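Local coordinates for protein cytosine deaminase (Klebsiella pneumoniae, PDB 4R88) that probably catalyses the hydrolytic deamination of cytosine to uracil and ammonia, as an iron-containing amidohydrolase that here holds 5-fluorocytosine, at residues 274-279 against 314-319. Residues are numbered along the deposited sequence; the frame is centred on the assembly and turned at random.
Sequences SIHLQG and WYPLGN. With 1LD (5-fluorocytosine), chain S.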
loop_
_atom_site.group_PDB
_atom_site.type_symbol
_atom_site.label_atom_id
_atom_site.label_comp_id
_atom_site.label_asym_id
_atom_site.label_seq_id
_atom_site.Cartn_x
_atom_site.Cartn_y
_atom_site.Cartn_z
ATOM N N SER B 274 -2.791 -11.418 2.278
ATOM C CA SER B 274 -2.343 -12.484 1.385
ATOM C C SER B 274 -0.990 -12.213 0.732
ATOM O O SER B 274 -0.203 -13.141 0.532
ATOM C CB SER B 274 -3.410 -12.810 0.341
ATOM O OG SER B 274 -4.539 -13.391 0.982
ATOM N N ILE B 275 -0.691 -10.955 0.420
ATOM C CA ILE B 275 0.625 -10.654 -0.136
ATOM C C ILE B 275 1.707 -11.020 0.890
ATOM O O ILE B 275 2.787 -11.485 0.532
ATOM C CB ILE B 275 0.748 -9.177 -0.600
ATOM C CG1 ILE B 275 1.883 -9.054 -1.608
ATOM C CG2 ILE B 275 0.945 -8.241 0.569
ATOM C CD1 ILE B 275 1.550 -9.698 -2.938
ATOM N N HIS B 276 1.373 -10.862 2.168
ATOM C CA HIS B 276 2.276 -11.166 3.273
ATOM C C HIS B 276 2.373 -12.677 3.561
ATOM O O HIS B 276 3.476 -13.199 3.753
ATOM C CB HIS B 276 1.801 -10.418 4.526
ATOM C CG HIS B 276 2.428 -10.895 5.800
ATOM N ND1 HIS B 276 3.784 -10.832 6.037
ATOM C CD2 HIS B 276 1.875 -11.442 6.913
ATOM C CE1 HIS B 276 4.043 -11.324 7.237
ATOM N NE2 HIS B 276 2.899 -11.692 7.794
ATOM N N LEU B 277 1.226 -13.366 3.573
ATOM C CA LEU B 277 1.178 -14.786 3.946
ATOM C C LEU B 277 1.357 -15.765 2.786
ATOM O O LEU B 277 1.811 -16.892 2.995
ATOM C CB LEU B 277 -0.126 -15.127 4.681
ATOM C CG LEU B 277 -0.412 -14.494 6.050
ATOM C CD1 LEU B 277 -1.774 -14.960 6.543
ATOM C CD2 LEU B 277 0.679 -14.810 7.080
ATOM N N GLN B 278 0.987 -15.356 1.575
ATOM C CA GLN B 278 1.124 -16.238 0.421
ATOM C C GLN B 278 2.483 -16.050 -0.253
ATOM O O GLN B 278 3.198 -15.081 0.014
ATOM C CB GLN B 278 0.007 -16.017 -0.600
ATOM C CG GLN B 278 -1.415 -16.063 -0.021
ATOM C CD GLN B 278 -1.694 -17.345 0.746
ATOM O OE1 GLN B 278 -2.021 -17.308 1.932
ATOM N NE2 GLN B 278 -1.569 -18.481 0.073
ATOM N N GLY B 279 2.836 -16.995 -1.116
ATOM C CA GLY B 279 4.086 -16.924 -1.861
ATOM C C GLY B 279 5.287 -17.314 -1.014
ATOM O O GLY B 279 6.431 -17.235 -1.469
ATOM N N TRP B 314 -0.803 -13.236 12.657
ATOM C CA TRP B 314 -0.592 -13.423 11.230
ATOM C C TRP B 314 -0.027 -12.185 10.557
ATOM O O TRP B 314 0.618 -12.283 9.522
ATOM C CB TRP B 314 -1.920 -13.803 10.570
ATOM C CG TRP B 314 -2.369 -15.134 11.037
ATOM C CD1 TRP B 314 -1.981 -16.354 10.541
ATOM C CD2 TRP B 314 -3.255 -15.403 12.125
ATOM N NE1 TRP B 314 -2.593 -17.366 11.249
ATOM C CE2 TRP B 314 -3.378 -16.809 12.227
ATOM C CE3 TRP B 314 -3.973 -14.596 13.013
ATOM C CZ2 TRP B 314 -4.183 -17.417 13.183
ATOM C CZ3 TRP B 314 -4.775 -15.209 13.965
ATOM C CH2 TRP B 314 -4.873 -16.601 14.040
ATOM N N TYR B 315 -0.260 -11.018 11.148
ATOM C CA TYR B 315 -0.001 -9.767 10.443
ATOM C C TYR B 315 0.399 -8.676 11.431
ATOM O O TYR B 315 -0.374 -8.334 12.315
ATOM C CB TYR B 315 -1.252 -9.379 9.656
ATOM C CG TYR B 315 -1.103 -8.142 8.797
ATOM C CD1 TYR B 315 -1.560 -6.903 9.244
ATOM C CD2 TYR B 315 -0.510 -8.211 7.545
ATOM C CE1 TYR B 315 -1.427 -5.767 8.471
ATOM C CE2 TYR B 315 -0.374 -7.077 6.758
ATOM C CZ TYR B 315 -0.838 -5.860 7.233
ATOM O OH TYR B 315 -0.705 -4.732 6.469
ATOM N N PRO B 316 1.617 -8.134 11.295
ATOM C CA PRO B 316 2.124 -7.252 12.352
ATOM C C PRO B 316 1.738 -5.786 12.204
ATOM O O PRO B 316 2.000 -5.016 13.118
ATOM C CB PRO B 316 3.639 -7.383 12.209
ATOM C CG PRO B 316 3.832 -7.569 10.739
ATOM C CD PRO B 316 2.642 -8.406 10.270
ATOM N N LEU B 317 1.149 -5.391 11.085
ATOM C CA LEU B 317 0.751 -3.994 10.929
ATOM C C LEU B 317 -0.762 -3.835 11.066
ATOM O O LEU B 317 -1.446 -4.712 11.602
ATOM C CB LEU B 317 1.236 -3.438 9.582
ATOM C CG LEU B 317 2.745 -3.406 9.358
ATOM C CD1 LEU B 317 3.058 -2.993 7.923
ATOM C CD2 LEU B 317 3.400 -2.439 10.335
ATOM N N GLY B 318 -1.284 -2.713 10.580
ATOM C CA GLY B 318 -2.712 -2.466 10.619
ATOM C C GLY B 318 -3.029 -1.270 11.485
ATOM O O GLY B 318 -2.493 -1.137 12.584
ATOM N N ASN B 319 -3.885 -0.384 10.980
ATOM C CA ASN B 319 -4.326 0.782 11.742
ATOM C C ASN B 319 -5.819 1.076 11.605
ATOM O O ASN B 319 -6.295 2.088 12.119
ATOM C CB ASN B 319 -3.518 2.026 11.357
ATOM C CG ASN B 319 -3.832 2.513 9.952
ATOM O OD1 ASN B 319 -4.497 1.826 9.169
ATOM N ND2 ASN B 319 -3.350 3.705 9.625
HETATM N N1 1LD S . -6.758 -17.330 10.621
HETATM C C6 1LD S . -6.416 -16.052 10.871
HETATM C C2 1LD S . -6.654 -17.818 9.375
HETATM O O2 1LD S . -7.014 -19.125 9.128
HETATM N N3 1LD S . -6.213 -17.075 8.347
HETATM C C4 1LD S . -5.855 -15.796 8.551
HETATM N N4 1LD S . -5.377 -15.018 7.447
HETATM C C5 1LD S . -5.948 -15.241 9.837
HETATM F F 1LD S . -5.608 -13.971 10.072
#
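Trp314, from the loop that follows strand 303-305, meets His276 and Leu277 at the C-terminal end of helix 271-277. Trp314 CB meets Leu277 CD1 at 4.2 Å and the fluorine of 5-fluorocytosine at 3.7 Å. With CG anti to the carbonyl carbon (chi1 -66°), the side chain carries the indole away from helix 271-277, with one face turned to the pyrimidine. Along that face CD2 and CE3 meet the fluorine, while ligand C6, which lies 3.2 Å above the indole plane and over its centre, is 3.4 Å from CE2. CZ2 reaches N1 of the pyrimidine, and NE1 is hydrogen-bonded to Leu76 O. Leu277 CD1 also lies 3.7 Å from the exocyclic N4, so one methyl group touches both tryptophan and ligand. On the backbone side, Trp314 O lies in the plane of the His276 imidazole, at its edge, 2.9 Å from NE2. Tyr315 points the edge of its ring at the imidazole face in an offset edge-to-face pair, planes at 77°, and its OH is hydrogen-bonded to His331 of the second subunit. This packing backs a pocket in which Trp314, its side chain about 7 Å from a bound iron(II), and Leu277 touch the ligand and Glu273, Glu212 and Gln151 hydrogen-bond it, consistent with the active site of an amidohydrolase TIM barrel.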